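Local coordinates for regulatory protein of LacI family (Chloroflexus aggregans, PDB 3BBL) that probably regulates transcription as a LacI-family DNA-binding protein, in which a periplasmic-binding-protein-like part is likely to sense a small-molecule effector, at residues Ala111-Ala116 / Ala191-Asn196; Ile130-Glu135 / Asp142-Tyr147. All blocks are in the same frame, centred on the assembly; numbering follows the deposited sequence.

Contact 1 (Ala111-Ala116 / Ala191-Asn196); sequences AGTRQA and AIMTLN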
loop_
_atom_site.group_PDB
_atom_site.type_symbol
_atom_site.label_atom_id
_atom_site.label_comp_id
_atom_site.label_asym_id
_atom_site.label_seq_id
_atom_site.Cartn_x
_atom_site.Cartn_y
_atom_site.Cartn_z
ATOM N N ALA A 111 13.885 18.644 7.354
ATOM C CA ALA A 111 13.531 19.655 6.366
ATOM C C ALA A 111 12.049 19.565 5.985
ATOM O O ALA A 111 11.416 20.575 5.670
ATOM C CB ALA A 111 14.400 19.499 5.129
ATOM N N GLY A 112 11.508 18.349 6.021
ATOM C CA GLY A 112 10.114 18.142 5.680
ATOM C C GLY A 112 9.163 18.838 6.628
ATOM O O GLY A 112 8.308 19.603 6.200
ATOM N N THR A 113 9.307 18.572 7.920
ATOM C CA THR A 113 8.451 19.184 8.924
ATOM C C THR A 113 8.722 20.685 9.046
ATOM O O THR A 113 7.801 21.468 9.227
ATOM C CB THR A 113 8.654 18.526 10.286
ATOM O OG1 THR A 113 10.051 18.522 10.605
ATOM C CG2 THR A 113 8.170 17.102 10.260
ATOM N N ARG A 114 9.983 21.092 8.938
ATOM C CA ARG A 114 10.296 22.512 9.036
ATOM C C ARG A 114 9.501 23.275 7.977
ATOM O O ARG A 114 8.856 24.294 8.262
ATOM C CB ARG A 114 11.796 22.751 8.834
ATOM C CG ARG A 114 12.194 24.225 8.885
ATOM C CD ARG A 114 13.705 24.404 8.881
ATOM N NE ARG A 114 14.315 23.844 7.678
ATOM C CZ ARG A 114 15.258 22.901 7.668
ATOM N NH1 ARG A 114 15.731 22.388 8.808
ATOM N NH2 ARG A 114 15.715 22.449 6.506
ATOM N N GLN A 115 9.533 22.757 6.758
ATOM C CA GLN A 115 8.833 23.375 5.645
ATOM C C GLN A 115 7.327 23.413 5.911
ATOM O O GLN A 115 6.666 24.420 5.660
ATOM C CB GLN A 115 9.121 22.580 4.382
ATOM C CG GLN A 115 8.929 23.333 3.092
ATOM C CD GLN A 115 9.183 22.448 1.891
ATOM O OE1 GLN A 115 10.109 21.629 1.899
ATOM N NE2 GLN A 115 8.370 22.607 0.848
ATOM N N ALA A 116 6.788 22.316 6.425
ATOM C CA ALA A 116 5.366 22.256 6.720
ATOM C C ALA A 116 5.018 23.323 7.750
ATOM O O ALA A 116 4.067 24.079 7.566
ATOM C CB ALA A 116 4.985 20.864 7.243
ATOM N N ALA A 191 -3.577 24.686 14.399
ATOM C CA ALA A 191 -2.977 23.822 13.407
ATOM C C ALA A 191 -2.249 22.651 14.066
ATOM O O ALA A 191 -1.656 22.786 15.138
ATOM C CB ALA A 191 -2.027 24.618 12.517
ATOM N N ILE A 192 -2.313 21.497 13.412
ATOM C CA ILE A 192 -1.676 20.293 13.912
ATOM C C ILE A 192 -0.837 19.600 12.848
ATOM O O ILE A 192 -1.306 19.329 11.745
ATOM C CB ILE A 192 -2.730 19.299 14.452
ATOM C CG1 ILE A 192 -3.412 19.899 15.685
ATOM C CG2 ILE A 192 -2.078 17.974 14.818
ATOM C CD1 ILE A 192 -4.509 19.039 16.280
HETATM N N MSE A 193 0.415 19.330 13.196
HETATM C CA MSE A 193 1.357 18.630 12.327
HETATM C C MSE A 193 1.429 17.191 12.870
HETATM O O MSE A 193 1.526 16.989 14.078
HETATM C CB MSE A 193 2.725 19.325 12.422
HETATM C CG MSE A 193 3.891 18.615 11.777
HETATM SE SE MSE A 193 4.033 19.025 9.871
HETATM C CE MSE A 193 4.007 17.197 9.164
ATOM N N THR A 194 1.359 16.187 12.001
ATOM C CA THR A 194 1.445 14.797 12.468
ATOM C C THR A 194 2.642 14.085 11.829
ATOM O O THR A 194 3.081 14.456 10.736
ATOM C CB THR A 194 0.147 14.008 12.156
ATOM O OG1 THR A 194 0.002 13.839 10.743
ATOM C CG2 THR A 194 -1.053 14.750 12.696
ATOM N N LEU A 195 3.179 13.065 12.494
ATOM C CA LEU A 195 4.337 12.371 11.933
ATOM C C LEU A 195 4.070 11.327 10.863
ATOM O O LEU A 195 5.011 10.773 10.301
ATOM C CB LEU A 195 5.215 11.789 13.039
ATOM C CG LEU A 195 5.888 12.875 13.895
ATOM C CD1 LEU A 195 7.155 12.307 14.542
ATOM C CD2 LEU A 195 6.236 14.084 13.045
ATOM N N ASN A 196 2.797 11.045 10.598
ATOM C CA ASN A 196 2.402 10.146 9.516
ATOM C C ASN A 196 0.941 10.430 9.199
ATOM O O ASN A 196 0.248 11.047 10.001
ATOM C CB ASN A 196 2.687 8.660 9.833
ATOM C CG ASN A 196 1.683 8.023 10.765
ATOM O OD1 ASN A 196 1.855 6.867 11.151
ATOM N ND2 ASN A 196 0.645 8.746 11.130
#
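Helix-on-sheet packing in the Rossmann-like alpha/beta core of a periplasmic-binding-protein subdomain joins these segments: M193, a selenomethionine of strand 191-194, reaches up to A116 and T113 of helix 109-123. The selenium meets the methyl of A116, with SE of M193 3.3 Å from CB of A116, a very tight approach whose exact value deserves caution. A chi1 of 170° swings CG of M193 away from the backbone N, and bends at chi2 and chi3 then turn CE partly back toward the helix's N-terminal end, where T113 lies. There CE of M193 comes 4.3 Å from CG2 of T113, a looser methyl-to-methyl contact one helical turn before A116. T113 divides its two branches between tasks: the methyl joins this apolar layer, while OG1 is hydrogen-bonded chiefly to the carbonyl oxygen of R143 and secondly to that of T110, one proton serving both, which satisfies the buried hydroxyl. No hydrogen bond crosses the contact. I221 of strand 219-223 touches both A116 and M193 and continues the apolar surface beneath the helix. A116 and the methyl of T113 over a long, bent strand side chain form a helix-to-sheet interface typical of the three-layer alpha-beta-alpha sandwich of the periplasmic-binding-protein fold.

Contact 2 (Ile130-Glu135 / Asp142-Tyr147); sequences ILAWPE and DRLQGY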
loop_
_atom_site.group_PDB
_atom_site.type_symbol
_atom_site.label_atom_id
_atom_site.label_comp_id
_atom_site.label_asym_id
_atom_site.label_seq_id
_atom_site.Cartn_x
_atom_site.Cartn_y
_atom_site.Cartn_z
ATOM N N ILE A 130 1.861 19.326 17.567
ATOM C CA ILE A 130 2.384 18.212 16.792
ATOM C C ILE A 130 2.159 16.858 17.470
ATOM O O ILE A 130 2.326 16.707 18.685
ATOM C CB ILE A 130 3.906 18.406 16.506
ATOM C CG1 ILE A 130 4.419 17.285 15.602
ATOM C CG2 ILE A 130 4.688 18.487 17.828
ATOM C CD1 ILE A 130 5.872 17.457 15.193
ATOM N N LEU A 131 1.751 15.886 16.667
ATOM C CA LEU A 131 1.536 14.530 17.135
ATOM C C LEU A 131 2.825 13.806 16.750
ATOM O O LEU A 131 3.037 13.442 15.597
ATOM C CB LEU A 131 0.317 13.927 16.435
ATOM C CG LEU A 131 -0.946 14.787 16.581
ATOM C CD1 LEU A 131 -2.154 14.029 16.045
ATOM C CD2 LEU A 131 -1.153 15.163 18.039
ATOM N N ALA A 132 3.699 13.626 17.731
ATOM C CA ALA A 132 4.996 13.006 17.501
ATOM C C ALA A 132 5.121 11.576 18.021
ATOM O O ALA A 132 4.177 11.011 18.580
ATOM C CB ALA A 132 6.078 13.883 18.113
ATOM N N TRP A 133 6.309 11.006 17.844
ATOM C CA TRP A 133 6.587 9.638 18.262
ATOM C C TRP A 133 7.489 9.583 19.493
ATOM O O TRP A 133 8.007 10.605 19.938
ATOM C CB TRP A 133 7.246 8.873 17.106
ATOM C CG TRP A 133 6.393 8.738 15.891
ATOM C CD1 TRP A 133 5.039 8.861 15.825
ATOM C CD2 TRP A 133 6.829 8.401 14.565
ATOM N NE1 TRP A 133 4.600 8.624 14.546
ATOM C CE2 TRP A 133 5.677 8.339 13.751
ATOM C CE3 TRP A 133 8.080 8.143 13.990
ATOM C CZ2 TRP A 133 5.737 8.028 12.386
ATOM C CZ3 TRP A 133 8.139 7.835 12.631
ATOM C CH2 TRP A 133 6.973 7.781 11.847
ATOM N N PRO A 134 7.692 8.379 20.058
ATOM C CA PRO A 134 8.543 8.211 21.243
ATOM C C PRO A 134 9.966 8.702 21.006
ATOM O O PRO A 134 10.406 8.813 19.864
ATOM C CB PRO A 134 8.478 6.710 21.498
ATOM C CG PRO A 134 7.114 6.352 21.021
ATOM C CD PRO A 134 7.026 7.108 19.719
ATOM N N GLU A 135 10.683 8.972 22.094
ATOM C CA GLU A 135 12.054 9.484 22.029
ATOM C C GLU A 135 13.084 8.523 21.452
ATOM O O GLU A 135 14.140 8.953 20.983
ATOM C CB GLU A 135 12.521 9.916 23.418
ATOM C CG GLU A 135 11.519 10.760 24.183
ATOM C CD GLU A 135 12.104 11.315 25.465
ATOM O OE1 GLU A 135 12.697 10.531 26.239
ATOM O OE2 GLU A 135 11.968 12.535 25.699
ATOM N N ASP A 142 14.045 13.177 14.055
ATOM C CA ASP A 142 14.410 14.006 12.912
ATOM C C ASP A 142 13.239 14.891 12.529
ATOM O O ASP A 142 13.380 16.102 12.374
ATOM C CB ASP A 142 14.802 13.152 11.702
ATOM C CG ASP A 142 16.229 12.666 11.772
ATOM O OD1 ASP A 142 16.470 11.586 12.346
ATOM O OD2 ASP A 142 17.114 13.374 11.254
ATOM N N ARG A 143 12.077 14.270 12.385
ATOM C CA ARG A 143 10.877 14.997 12.011
ATOM C C ARG A 143 10.448 16.006 13.075
ATOM O O ARG A 143 10.023 17.106 12.750
ATOM C CB ARG A 143 9.757 14.007 11.710
ATOM C CG ARG A 143 10.069 13.137 10.494
ATOM C CD ARG A 143 8.980 12.117 10.225
ATOM N NE ARG A 143 9.317 11.276 9.093
ATOM C CZ ARG A 143 8.581 10.251 8.678
ATOM N NH1 ARG A 143 7.454 9.928 9.297
ATOM N NH2 ARG A 143 8.980 9.546 7.637
ATOM N N LEU A 144 10.571 15.637 14.341
ATOM C CA LEU A 144 10.208 16.543 15.414
ATOM C C LEU A 144 11.146 17.745 15.426
ATOM O O LEU A 144 10.724 18.874 15.701
ATOM C CB LEU A 144 10.269 15.829 16.762
ATOM C CG LEU A 144 10.007 16.713 17.984
ATOM C CD1 LEU A 144 8.691 17.453 17.834
ATOM C CD2 LEU A 144 9.998 15.851 19.232
ATOM N N GLN A 145 12.415 17.500 15.108
ATOM C CA GLN A 145 13.432 18.547 15.090
ATOM C C GLN A 145 13.060 19.691 14.149
ATOM O O GLN A 145 13.245 20.864 14.486
ATOM C CB GLN A 145 14.789 17.943 14.691
ATOM C CG GLN A 145 15.986 18.886 14.786
ATOM C CD GLN A 145 16.114 19.543 16.152
ATOM O OE1 GLN A 145 16.031 18.878 17.195
ATOM N NE2 GLN A 145 16.328 20.854 16.153
ATOM N N GLY A 146 12.536 19.348 12.976
ATOM C CA GLY A 146 12.144 20.365 12.012
ATOM C C GLY A 146 11.088 21.304 12.571
ATOM O O GLY A 146 11.096 22.506 12.304
ATOM N N TYR A 147 10.173 20.739 13.351
ATOM C CA TYR A 147 9.110 21.496 13.995
ATOM C C TYR A 147 9.729 22.494 14.991
ATOM O O TYR A 147 9.438 23.692 14.957
ATOM C CB TYR A 147 8.175 20.520 14.724
ATOM C CG TYR A 147 7.214 21.159 15.703
ATOM C CD1 TYR A 147 6.006 21.696 15.276
ATOM C CD2 TYR A 147 7.509 21.210 17.062
ATOM C CE1 TYR A 147 5.111 22.263 16.185
ATOM C CE2 TYR A 147 6.634 21.775 17.973
ATOM C CZ TYR A 147 5.434 22.299 17.532
ATOM O OH TYR A 147 4.554 22.840 18.438
#
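Apolar packing between I130 and the helix residues L144 and Y147 carries most of this interface. CD1 of I130 lies 3.9 Å from CD1 of L144, and the same L144 methyl also reaches the smaller A132, with CD1 of L144 4.4 Å from CB of A132. With CG1 of I130 anti to the backbone N (chi1 -176°) and chi2 extended, CD1 ends in the groove between CD1 of L144 and CB of Y147, while CG2 sits over the tyrosine ring.

The aromatic contact is a CH-pi interaction: CG2 of I130 sits 3.8 Å from the centroid of the Y147 ring, over its face and only 11° off the normal. The hydroxyl of Y147 is hydrogen-bonded to the carbonyl of I128, earlier on the same strand, so the ring is held at its far end as well. Strand 128-132 and helix 138-153 are the first two elements of a beta-alpha-beta unit completed by strand 163-165, and the short segments run nearly antiparallel, with axes 9.6 Å apart.

The remaining contact is van der Waals packing of a guanidinium against an indole. The extended R143 brings NH1 to 3.4 Å from CH2 of W133, at a slant, with the planes 48° apart. NH1 also makes a weak hydrogen bond to the carbonyl of L195 and a long, weak ion pair with D224.

Overall arrangement
Contacts 1 and 2 illustrate how one sheet can be used by successive helices. Their centres are 8 Å apart, and strands 191-194 and 128-132 are parallel neighbours in the sheet, joined where N of L131 lies 2.8 Å from O of M193, a probable hydrogen bond. Along the chain, helix 109-123 comes first, then strand 128-132 and helix 138-153, and strand 191-194 last, so contact 2 is nested inside the loop closed by contact 1. Both helices lie on the same face of the sheet and pack side by side. The two contacts thus help build one of the two subdomains; in LacI-family regulators the effector probably binds in the cleft between them.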